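Local coordinates for protein antigen 43 (Escherichia coli, PDB 4KH3) that self-associates with copies on neighbouring cells in a Velcro-like manner, clumping the bacteria and probably favouring biofilm formation, at residues A[162-167]-A[181-186]; A[197-202]-A[215-220]; A[320-325]-A[345-350]; A[339-344]-A[373-378]. All coordinates share one frame; numbering follows the deposited sequence. Where two conformers were deposited one is given.

Contact 1 of 4, residues A[162-167]-A[181-186]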
loop_
_atom_site.group_PDB
_atom_site.type_symbol
_atom_site.label_atom_id
_atom_site.label_comp_id
_atom_site.label_asym_id
_atom_site.label_seq_id
_atom_site.Cartn_x
_atom_site.Cartn_y
_atom_site.Cartn_z
ATOM N N THR A 162 -19.880 -11.686 -15.416
ATOM C CA THR A 162 -19.844 -10.236 -15.489
ATOM C C THR A 162 -20.554 -9.576 -14.307
ATOM O O THR A 162 -21.667 -9.961 -13.928
ATOM C CB THR A 162 -20.465 -9.735 -16.818
ATOM O OG1 THR A 162 -19.742 -10.299 -17.913
ATOM C CG2 THR A 162 -20.390 -8.213 -16.924
ATOM N N ALA A 163 -19.897 -8.581 -13.727
ATOM C CA ALA A 163 -20.505 -7.785 -12.670
ATOM C C ALA A 163 -20.530 -6.321 -13.107
ATOM O O ALA A 163 -19.520 -5.775 -13.556
ATOM C CB ALA A 163 -19.736 -7.949 -11.371
ATOM N N GLU A 164 -21.695 -5.699 -12.998
ATOM C CA GLU A 164 -21.845 -4.292 -13.339
ATOM C C GLU A 164 -22.387 -3.499 -12.166
ATOM O O GLU A 164 -23.235 -3.984 -11.427
ATOM C CB GLU A 164 -22.790 -4.130 -14.534
ATOM C CG GLU A 164 -22.206 -4.646 -15.830
ATOM C CD GLU A 164 -23.255 -4.810 -16.915
ATOM O OE1 GLU A 164 -22.888 -5.142 -18.063
ATOM O OE2 GLU A 164 -24.449 -4.621 -16.605
ATOM N N SER A 165 -21.907 -2.268 -12.024
ATOM C CA SER A 165 -22.428 -1.323 -11.036
ATOM C C SER A 165 -22.387 -1.928 -9.649
ATOM O O SER A 165 -23.405 -2.038 -8.963
ATOM C CB SER A 165 -23.856 -0.887 -11.385
ATOM O OG SER A 165 -23.909 -0.327 -12.683
ATOM N N THR A 166 -21.192 -2.322 -9.245
ATOM C CA THR A 166 -20.994 -2.929 -7.950
ATOM C C THR A 166 -20.526 -1.872 -6.966
ATOM O O THR A 166 -19.679 -1.043 -7.300
ATOM C CB THR A 166 -19.929 -4.043 -8.060
ATOM O OG1 THR A 166 -20.313 -4.956 -9.093
ATOM C CG2 THR A 166 -19.778 -4.787 -6.752
ATOM N N THR A 167 -21.079 -1.893 -5.760
ATOM C CA THR A 167 -20.497 -1.146 -4.654
ATOM C C THR A 167 -19.870 -2.111 -3.661
ATOM O O THR A 167 -20.532 -3.044 -3.181
ATOM C CB THR A 167 -21.545 -0.338 -3.872
ATOM O OG1 THR A 167 -22.081 0.704 -4.691
ATOM C CG2 THR A 167 -20.908 0.289 -2.632
ATOM N N MET A 181 -15.160 -10.414 -15.609
ATOM C CA MET A 181 -15.068 -8.993 -15.883
ATOM C C MET A 181 -15.945 -8.144 -14.948
ATOM O O MET A 181 -17.134 -8.416 -14.762
ATOM C CB MET A 181 -15.356 -8.756 -17.366
ATOM C CG MET A 181 -16.597 -7.956 -17.703
ATOM S SD MET A 181 -16.220 -6.204 -17.663
ATOM C CE MET A 181 -14.459 -6.281 -17.950
ATOM N N ALA A 182 -15.345 -7.130 -14.336
ATOM C CA ALA A 182 -16.121 -6.205 -13.514
ATOM C C ALA A 182 -16.138 -4.810 -14.108
ATOM O O ALA A 182 -15.088 -4.198 -14.297
ATOM C CB ALA A 182 -15.604 -6.155 -12.100
ATOM N N ARG A 183 -17.336 -4.311 -14.391
ATOM C CA ARG A 183 -17.479 -2.968 -14.940
ATOM C C ARG A 183 -18.182 -2.029 -13.962
ATOM O O ARG A 183 -19.211 -2.396 -13.368
ATOM C CB ARG A 183 -18.253 -3.018 -16.257
ATOM C CG ARG A 183 -17.895 -1.896 -17.200
ATOM C CD ARG A 183 -18.826 -1.868 -18.397
ATOM N NE ARG A 183 -19.223 -3.218 -18.777
ATOM C CZ ARG A 183 -18.517 -4.000 -19.584
ATOM N NH1 ARG A 183 -17.366 -3.565 -20.106
ATOM N NH2 ARG A 183 -18.964 -5.218 -19.868
ATOM N N ASP A 184 -17.622 -0.826 -13.807
ATOM C CA ASP A 184 -18.183 0.218 -12.938
ATOM C C ASP A 184 -18.264 -0.266 -11.501
ATOM O O ASP A 184 -19.318 -0.694 -11.032
ATOM C CB ASP A 184 -19.563 0.690 -13.416
ATOM C CG ASP A 184 -19.600 1.011 -14.916
ATOM O OD1 ASP A 184 -18.651 1.629 -15.436
ATOM O OD2 ASP A 184 -20.587 0.621 -15.581
ATOM N N THR A 185 -17.145 -0.193 -10.799
ATOM C CA THR A 185 -17.088 -0.683 -9.446
ATOM C C THR A 185 -16.699 0.456 -8.523
ATOM O O THR A 185 -15.721 1.156 -8.775
ATOM C CB THR A 185 -16.066 -1.818 -9.340
ATOM O OG1 THR A 185 -16.440 -2.864 -10.241
ATOM C CG2 THR A 185 -16.011 -2.377 -7.953
ATOM N N LEU A 186 -17.474 0.642 -7.454
ATOM C CA LEU A 186 -17.177 1.663 -6.453
ATOM C C LEU A 186 -16.651 1.007 -5.185
ATOM O O LEU A 186 -17.314 0.162 -4.598
ATOM C CB LEU A 186 -18.434 2.478 -6.148
ATOM C CG LEU A 186 -18.378 3.449 -4.973
ATOM C CD1 LEU A 186 -17.276 4.490 -5.170
ATOM C CD2 LEU A 186 -19.738 4.128 -4.786
HETATM O O HOH W 1 -18.794 -4.069 -11.049
#
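T162 and M181 stand side by side on successive coils of a right-handed parallel beta-helix, the stalk fold of autotransporter adhesins. With OG1 beside the backbone N (chi1 -59°), T162 CG2 is anti to that N and meets M181 CG at 3.9 Å; beyond that point the methionine chain bends twice and leads off along its own strand. There its SD lies above one face of the R183 guanidinium, offset toward the rim. R183 leaves the backbone with CG anti to N and bends at chi3, which carries NE to 4.2 Å from E164 OE1, a meeting of opposite charges at the guanidinium edge too long for a salt bridge. Parallel backbone bonds join the strands, A163 N to M181 O (3.0 Å) and R183 N to A163 O. The corner at S165 and D184 is turned in step on both coils, each with positive phi, and L186 N then bonds T166 O (2.8 Å). A163, A182, T166 and T185 face the interior, where the first three touch Q174 of strand 173-176. Just inside the corner, a water lies within hydrogen-bonding distance of T166 OG1 (2.6 Å), T185 OG1 (2.8 Å) and R183 O (2.9 Å).

Contact 2 of 4, residues A[197-202]-A[215-220]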
loop_
_atom_site.group_PDB
_atom_site.type_symbol
_atom_site.label_atom_id
_atom_site.label_comp_id
_atom_site.label_asym_id
_atom_site.label_seq_id
_atom_site.Cartn_x
_atom_site.Cartn_y
_atom_site.Cartn_z
ATOM N N GLY A 197 -8.909 -11.245 -13.627
ATOM C CA GLY A 197 -9.505 -11.066 -14.941
ATOM C C GLY A 197 -9.393 -9.629 -15.409
ATOM O O GLY A 197 -8.289 -9.081 -15.465
ATOM N N GLU A 198 -10.536 -9.020 -15.727
ATOM C CA GLU A 198 -10.585 -7.616 -16.128
ATOM C C GLU A 198 -11.431 -6.743 -15.191
ATOM O O GLU A 198 -12.541 -7.122 -14.789
ATOM C CB GLU A 198 -11.144 -7.485 -17.552
ATOM C CG GLU A 198 -10.399 -8.252 -18.624
ATOM C CD GLU A 198 -9.611 -7.348 -19.548
ATOM O OE1 GLU A 198 -9.675 -6.108 -19.370
ATOM O OE2 GLU A 198 -8.929 -7.881 -20.452
ATOM N N ALA A 199 -10.912 -5.562 -14.866
ATOM C CA ALA A 199 -11.691 -4.549 -14.164
ATOM C C ALA A 199 -11.710 -3.253 -14.977
ATOM O O ALA A 199 -10.659 -2.669 -15.252
ATOM C CB ALA A 199 -11.127 -4.298 -12.762
ATOM N N HIS A 200 -12.907 -2.828 -15.365
ATOM C CA HIS A 200 -13.084 -1.602 -16.129
ATOM C C HIS A 200 -13.829 -0.578 -15.292
ATOM O O HIS A 200 -14.862 -0.881 -14.696
ATOM C CB HIS A 200 -13.861 -1.876 -17.418
ATOM C CG HIS A 200 -13.130 -2.743 -18.394
ATOM N ND1 HIS A 200 -11.753 -2.772 -18.476
ATOM C CD2 HIS A 200 -13.577 -3.604 -19.331
ATOM C CE1 HIS A 200 -11.389 -3.623 -19.416
ATOM N NE2 HIS A 200 -12.475 -4.150 -19.946
ATOM N N ASN A 201 -13.290 0.634 -15.246
ATOM C CA ASN A 201 -13.929 1.754 -14.539
ATOM C C ASN A 201 -14.162 1.484 -13.056
ATOM O O ASN A 201 -15.260 1.163 -12.628
ATOM C CB ASN A 201 -15.242 2.170 -15.212
ATOM C CG ASN A 201 -15.102 2.295 -16.717
ATOM O OD1 ASN A 201 -14.164 2.913 -17.211
ATOM N ND2 ASN A 201 -16.033 1.702 -17.454
ATOM N N THR A 202 -13.108 1.623 -12.276
ATOM C CA THR A 202 -13.164 1.354 -10.864
ATOM C C THR A 202 -12.813 2.630 -10.133
ATOM O O THR A 202 -11.810 3.286 -10.433
ATOM C CB THR A 202 -12.175 0.236 -10.480
ATOM O OG1 THR A 202 -12.429 -0.918 -11.288
ATOM C CG2 THR A 202 -12.316 -0.134 -9.023
ATOM N N GLY A 215 -3.873 -10.196 -14.649
ATOM C CA GLY A 215 -5.047 -9.351 -14.514
ATOM C C GLY A 215 -4.844 -8.000 -15.169
ATOM O O GLY A 215 -3.716 -7.526 -15.303
ATOM N N THR A 216 -5.934 -7.373 -15.585
ATOM C CA THR A 216 -5.853 -6.049 -16.207
ATOM C C THR A 216 -6.919 -5.129 -15.616
ATOM O O THR A 216 -8.077 -5.520 -15.476
ATOM C CB THR A 216 -6.013 -6.132 -17.751
ATOM O OG1 THR A 216 -5.054 -7.049 -18.283
ATOM C CG2 THR A 216 -5.804 -4.769 -18.412
ATOM N N ALA A 217 -6.514 -3.918 -15.253
ATOM C CA ALA A 217 -7.439 -2.898 -14.770
ATOM C C ALA A 217 -7.361 -1.662 -15.664
ATOM O O ALA A 217 -6.287 -1.087 -15.859
ATOM C CB ALA A 217 -7.121 -2.530 -13.317
ATOM N N THR A 218 -8.498 -1.261 -16.214
ATOM C CA THR A 218 -8.551 -0.064 -17.049
ATOM C C THR A 218 -9.419 1.009 -16.402
ATOM O O THR A 218 -10.466 0.711 -15.832
ATOM C CB THR A 218 -9.081 -0.379 -18.456
ATOM O OG1 THR A 218 -10.443 -0.818 -18.371
ATOM C CG2 THR A 218 -8.245 -1.471 -19.110
ATOM N N GLU A 219 -8.968 2.254 -16.489
ATOM C CA GLU A 219 -9.692 3.386 -15.930
ATOM C C GLU A 219 -9.961 3.232 -14.437
ATOM O O GLU A 219 -11.106 3.301 -13.992
ATOM C CB GLU A 219 -11.001 3.636 -16.686
ATOM C CG GLU A 219 -10.842 4.422 -17.977
ATOM C CD GLU A 219 -10.590 3.526 -19.173
ATOM O OE1 GLU A 219 -10.877 2.308 -19.080
ATOM O OE2 GLU A 219 -10.110 4.043 -20.204
ATOM N N THR A 220 -8.908 2.995 -13.664
ATOM C CA THR A 220 -9.055 3.024 -12.222
ATOM C C THR A 220 -8.885 4.455 -11.760
ATOM O O THR A 220 -7.931 5.133 -12.129
ATOM C CB THR A 220 -8.073 2.089 -11.506
ATOM O OG1 THR A 220 -8.395 0.736 -11.838
ATOM C CG2 THR A 220 -8.182 2.246 -9.995
HETATM O O HOH W 2 -6.470 -9.808 -18.045
HETATM O O HOH W 3 -10.459 -0.415 -13.101
#
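G215 comes up against G197 where two coils of the parallel beta-helix enter their next strands, its CA 3.4 Å from G197 O. That carbonyl also takes the N-H of T216 (2.9 Å), and a water joins it to T216 OG1. On the outer face T216 CB lies alongside E198, whose chain bends at chi2 and brings OE1 within 4.0 Å. A217 points inward, its CB 4.4 Å from A199 CB, and both touch Q209 of strand 208-211. T218 bonds through its N to A199 O and through its O to N201 N; its OG1, set between the backbone N and carbonyl carbon (chi1 65°), points at the ND1 edge of the H200 ring, but the separation is implausibly short and the histidine has two conformers, so details are doubtful. E219 turns the corner with N201 beside it. Amide and carboxylate planes are inclined by 49°, and N201 OD1 rests 3.3 Å from E219 CB, while N201 ND2 makes a weak bond back to D184. T220 is buried, its OG1 hydrogen-bonded to Q209 OE1. A water gives protons to T220 OG1 (2.7 Å) and T218 O (3.0 Å) and also bonds T202 OG1 (2.7 Å).

Contact 3 of 4, residues A[320-325]-A[345-350]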
loop_
_atom_site.group_PDB
_atom_site.type_symbol
_atom_site.label_atom_id
_atom_site.label_comp_id
_atom_site.label_asym_id
_atom_site.label_seq_id
_atom_site.Cartn_x
_atom_site.Cartn_y
_atom_site.Cartn_z
ATOM N N LEU A 320 12.775 9.192 -1.983
ATOM C CA LEU A 320 13.647 8.656 -3.022
ATOM C C LEU A 320 14.726 7.802 -2.378
ATOM O O LEU A 320 15.481 8.277 -1.534
ATOM C CB LEU A 320 14.271 9.776 -3.849
ATOM C CG LEU A 320 15.254 9.322 -4.927
ATOM C CD1 LEU A 320 14.577 8.361 -5.895
ATOM C CD2 LEU A 320 15.819 10.529 -5.662
ATOM N N ASP A 321 14.778 6.538 -2.771
ATOM C CA ASP A 321 15.707 5.580 -2.191
ATOM C C ASP A 321 16.670 5.070 -3.260
ATOM O O ASP A 321 16.286 4.279 -4.125
ATOM C CB ASP A 321 14.928 4.419 -1.554
ATOM C CG ASP A 321 15.836 3.306 -1.034
ATOM O OD1 ASP A 321 17.070 3.502 -0.957
ATOM O OD2 ASP A 321 15.310 2.230 -0.683
ATOM N N ILE A 322 17.919 5.523 -3.203
ATOM C CA ILE A 322 18.918 5.074 -4.167
ATOM C C ILE A 322 19.798 4.002 -3.569
ATOM O O ILE A 322 20.578 4.263 -2.656
ATOM C CB ILE A 322 19.802 6.209 -4.697
ATOM C CG1 ILE A 322 18.943 7.359 -5.216
ATOM C CG2 ILE A 322 20.698 5.684 -5.815
ATOM C CD1 ILE A 322 18.878 8.523 -4.273
ATOM N N ARG A 323 19.645 2.786 -4.076
ATOM C CA ARG A 323 20.413 1.652 -3.590
ATOM C C ARG A 323 21.865 1.770 -3.999
ATOM O O ARG A 323 22.235 2.599 -4.845
ATOM C CB ARG A 323 19.853 0.348 -4.148
ATOM C CG ARG A 323 18.415 0.086 -3.759
ATOM C CD ARG A 323 18.281 -0.127 -2.269
ATOM N NE ARG A 323 16.904 0.072 -1.832
ATOM C CZ ARG A 323 15.919 -0.805 -2.014
ATOM N NH1 ARG A 323 16.143 -1.960 -2.634
ATOM N NH2 ARG A 323 14.699 -0.519 -1.579
ATOM N N ASN A 324 22.687 0.932 -3.382
ATOM C CA ASN A 324 24.062 0.780 -3.791
ATOM C C ASN A 324 24.080 0.415 -5.264
ATOM O O ASN A 324 23.409 -0.526 -5.680
ATOM C CB ASN A 324 24.710 -0.338 -2.983
ATOM C CG ASN A 324 26.174 -0.083 -2.711
ATOM O OD1 ASN A 324 26.887 0.478 -3.548
ATOM N ND2 ASN A 324 26.632 -0.482 -1.527
ATOM N N GLY A 325 24.827 1.170 -6.059
ATOM C CA GLY A 325 24.963 0.853 -7.470
ATOM C C GLY A 325 23.858 1.446 -8.323
ATOM O O GLY A 325 23.782 1.194 -9.532
ATOM N N ALA A 345 26.326 4.887 -4.072
ATOM C CA ALA A 345 25.372 5.332 -5.069
ATOM C C ALA A 345 25.927 6.525 -5.833
ATOM O O ALA A 345 26.912 7.127 -5.427
ATOM C CB ALA A 345 24.049 5.681 -4.416
ATOM N N ALA A 346 25.297 6.846 -6.956
ATOM C CA ALA A 346 25.655 8.024 -7.728
ATOM C C ALA A 346 24.446 8.934 -7.728
ATOM O O ALA A 346 23.369 8.544 -8.184
ATOM C CB ALA A 346 26.031 7.642 -9.147
ATOM N N VAL A 347 24.617 10.133 -7.178
ATOM C CA VAL A 347 23.525 11.073 -6.997
ATOM C C VAL A 347 23.994 12.498 -7.281
ATOM O O VAL A 347 25.078 12.888 -6.880
ATOM C CB VAL A 347 22.952 11.010 -5.552
ATOM C CG1 VAL A 347 21.818 12.002 -5.378
ATOM C CG2 VAL A 347 22.469 9.609 -5.218
ATOM N N SER A 348 23.181 13.268 -7.987
ATOM C CA SER A 348 23.437 14.691 -8.143
ATOM C C SER A 348 22.092 15.397 -8.104
ATOM O O SER A 348 21.101 14.901 -8.649
ATOM C CB SER A 348 24.172 14.995 -9.458
ATOM O OG SER A 348 23.347 15.715 -10.370
ATOM N N GLY A 349 22.050 16.554 -7.458
ATOM C CA GLY A 349 20.816 17.303 -7.382
ATOM C C GLY A 349 20.948 18.549 -6.549
ATOM O O GLY A 349 22.054 18.991 -6.249
ATOM N N THR A 350 19.812 19.119 -6.168
ATOM C CA THR A 350 19.811 20.332 -5.367
ATOM C C THR A 350 18.895 20.206 -4.137
ATOM O O THR A 350 17.756 19.753 -4.242
ATOM C CB THR A 350 19.429 21.567 -6.233
ATOM O OG1 THR A 350 18.211 21.303 -6.930
ATOM C CG2 THR A 350 20.505 21.854 -7.267
#
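I322 splits its two branches between A345 and V347, and this forked apolar contact is most of what holds the segments together. With CG1 beside the backbone N (chi1 -52°), CG2 is anti to that N and reaches A345 CB at 3.6 Å. The other branch runs through CG1 to CD1, which lies 3.9 Å from V347 CG2; the isoleucine and valine side chains cross at a slant rather than lying alongside. V347 sets CG1 anti to its N (chi1 180°), and CG2 is left to face the isoleucine. The methyl of A345 rests against both I322 CG2 and the carbonyl of R323, whose O is also 3.6 Å away. Farther along, G325 N comes to 4.3 Å from A345 CA. G325 takes a positive phi of 86°, a backbone shape that suits glycine. No hydrogen bond links the segments.

D321 and R323 turn the other way. R323 grips D321 side-on, NE (2.9 Å) and NH2 (3.0 Å) both reaching OD2 from the same face of the carboxylate, while that oxygen stays near the guanidinium plane. Weak, long ion pairs extend the charged row to R300 and D302 on the preceding coil.

The apolar part of the contact, I322 with A345 and V347, sits inside the beta-helix, and the contact spans two of its faces. Strand 319-322 pairs with 338-342, from which L339 touches I322, whereas 346-350 belongs to the face paired in parallel with 327-333, whose A328 also packs on I322, and in antiparallel with 356-360.

Contact 4 of 4, residues A[339-344]-A[373-378]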
loop_
_atom_site.group_PDB
_atom_site.type_symbol
_atom_site.label_atom_id
_atom_site.label_comp_id
_atom_site.label_asym_id
_atom_site.label_seq_id
_atom_site.Cartn_x
_atom_site.Cartn_y
_atom_site.Cartn_z
ATOM N N LEU A 339 15.344 11.463 1.636
ATOM C CA LEU A 339 16.369 10.834 0.820
ATOM C C LEU A 339 17.023 9.664 1.551
ATOM O O LEU A 339 17.448 9.795 2.692
ATOM C CB LEU A 339 17.415 11.866 0.410
ATOM C CG LEU A 339 18.605 11.362 -0.419
ATOM C CD1 LEU A 339 18.206 11.085 -1.853
ATOM C CD2 LEU A 339 19.745 12.361 -0.377
ATOM N N LEU A 340 17.073 8.515 0.892
ATOM C CA LEU A 340 17.788 7.347 1.398
ATOM C C LEU A 340 18.854 6.978 0.377
ATOM O O LEU A 340 18.541 6.617 -0.754
ATOM C CB LEU A 340 16.838 6.157 1.575
ATOM C CG LEU A 340 15.550 6.383 2.366
ATOM C CD1 LEU A 340 14.718 5.113 2.394
ATOM C CD2 LEU A 340 15.874 6.833 3.772
ATOM N N ALA A 341 20.115 7.065 0.762
ATOM C CA ALA A 341 21.186 6.785 -0.175
ATOM C C ALA A 341 22.364 6.188 0.567
ATOM O O ALA A 341 22.450 6.310 1.781
ATOM C CB ALA A 341 21.599 8.070 -0.890
ATOM N N ASP A 342 23.268 5.529 -0.148
ATOM C CA ASP A 342 24.566 5.209 0.445
ATOM C C ASP A 342 25.713 5.707 -0.421
ATOM O O ASP A 342 25.502 6.166 -1.539
ATOM C CB ASP A 342 24.713 3.723 0.779
ATOM C CG ASP A 342 24.557 2.840 -0.422
ATOM O OD1 ASP A 342 23.396 2.510 -0.747
ATOM O OD2 ASP A 342 25.586 2.470 -1.029
ATOM N N SER A 343 26.925 5.626 0.121
ATOM C CA SER A 343 28.111 6.189 -0.516
ATOM C C SER A 343 28.493 5.454 -1.800
ATOM O O SER A 343 29.281 5.970 -2.602
ATOM C CB SER A 343 29.294 6.216 0.466
ATOM O OG SER A 343 29.571 4.922 0.981
ATOM N N GLY A 344 27.934 4.259 -1.986
ATOM C CA GLY A 344 28.130 3.504 -3.209
ATOM C C GLY A 344 27.129 3.855 -4.305
ATOM O O GLY A 344 27.074 3.201 -5.345
ATOM N N SER A 373 15.307 11.290 6.361
ATOM C CA SER A 373 16.379 10.950 5.435
ATOM C C SER A 373 17.498 10.170 6.116
ATOM O O SER A 373 17.762 10.356 7.304
ATOM C CB SER A 373 16.941 12.211 4.787
ATOM O OG SER A 373 15.947 12.871 4.031
ATOM N N SER A 374 18.155 9.289 5.369
ATOM C CA SER A 374 19.289 8.562 5.927
ATOM C C SER A 374 20.369 8.270 4.884
ATOM O O SER A 374 20.069 7.970 3.734
ATOM C CB SER A 374 18.832 7.277 6.625
ATOM O OG SER A 374 18.424 6.297 5.688
ATOM N N PHE A 375 21.625 8.373 5.304
ATOM C CA PHE A 375 22.770 8.114 4.440
ATOM C C PHE A 375 23.654 7.089 5.115
ATOM O O PHE A 375 23.802 7.097 6.338
ATOM C CB PHE A 375 23.553 9.401 4.198
ATOM C CG PHE A 375 24.793 9.223 3.366
ATOM C CD1 PHE A 375 24.710 9.078 1.991
ATOM C CD2 PHE A 375 26.046 9.226 3.957
ATOM C CE1 PHE A 375 25.856 8.932 1.226
ATOM C CE2 PHE A 375 27.192 9.082 3.196
ATOM C CZ PHE A 375 27.098 8.934 1.831
ATOM N N THR A 376 24.209 6.178 4.329
ATOM C CA THR A 376 25.123 5.188 4.870
ATOM C C THR A 376 26.487 5.385 4.219
ATOM O O THR A 376 26.612 5.365 2.999
ATOM C CB THR A 376 24.609 3.760 4.648
ATOM O OG1 THR A 376 23.259 3.665 5.108
ATOM C CG2 THR A 376 25.464 2.746 5.400
ATOM N N LEU A 377 27.501 5.622 5.039
ATOM C CA LEU A 377 28.853 5.801 4.533
ATOM C C LEU A 377 29.583 4.478 4.611
ATOM O O LEU A 377 29.835 3.966 5.704
ATOM C CB LEU A 377 29.593 6.838 5.359
ATOM C CG LEU A 377 31.035 7.070 4.941
ATOM C CD1 LEU A 377 31.064 7.671 3.553
ATOM C CD2 LEU A 377 31.735 7.972 5.947
ATOM N N ASN A 378 29.916 3.919 3.451
ATOM C CA ASN A 378 30.634 2.646 3.392
ATOM C C ASN A 378 32.123 2.764 3.730
ATOM O O ASN A 378 32.710 3.845 3.634
ATOM C CB ASN A 378 30.453 1.991 2.021
ATOM C CG ASN A 378 29.000 1.703 1.704
ATOM O OD1 ASN A 378 28.209 1.388 2.595
ATOM N ND2 ASN A 378 28.638 1.815 0.432
#
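F375 sets its ring obliquely against the backbone of the neighbouring strand, CE1 resting 3.6 Å from both D342 C and S343 N. With CG anti to its N (chi1 177°), the ring reaches forward past A341, whose CB is 4.4 Å from CD1. At the strand start, S373 OG stands in for a backbone carbonyl and accepts L339 N at 2.8 Å. Regular parallel bonds follow, S374 N to L339 O, A341 N to S374 O and T376 N to A341 O. On the other face L340 CD2 presses against S374 OG, 3.2 Å away. At the far end S343 N still bonds T376 O, and side chains add to it: S343 OG accepts N378 N (2.7 Å) and bonds D381 as well, so two partners grip this buried hydroxyl. D342 OD2 closes an Asx turn by accepting G344 N (3.1 Å) from above its carboxylate plane, and N378 ND2 adds a weak bond to the same oxygen, amide and carboxylate planes lying 45° apart. F375 also meets the ring of F393 on the following coil, the planes inclined by about 60°. Aligned interior side chains and in-register parallel strands of this kind are typical of the stacked coils of a parallel beta-helix.

In the fold
The contacts fall into two pairs along the long beta-helical stalk. Contacts 1 and 2 are consecutive, about 10 Å apart between centres, and joined by the pairing of strands 181-188 and 198-205. Contacts 3 and 4 lie farther toward the C-terminus, about 8 Å apart; strands 319-322 and 338-342 pair there, and the segments alternate along the chain, so the two interlock. Between the pairs the centres are 34 to 46 Å apart and nothing touches. Contacts 1, 2 and 4 join adjacent coils strand to strand, whereas contact 3 crosses the interior between faces. Repeated coil by coil, such links build the elongated domain through which this adhesin probably self-associates.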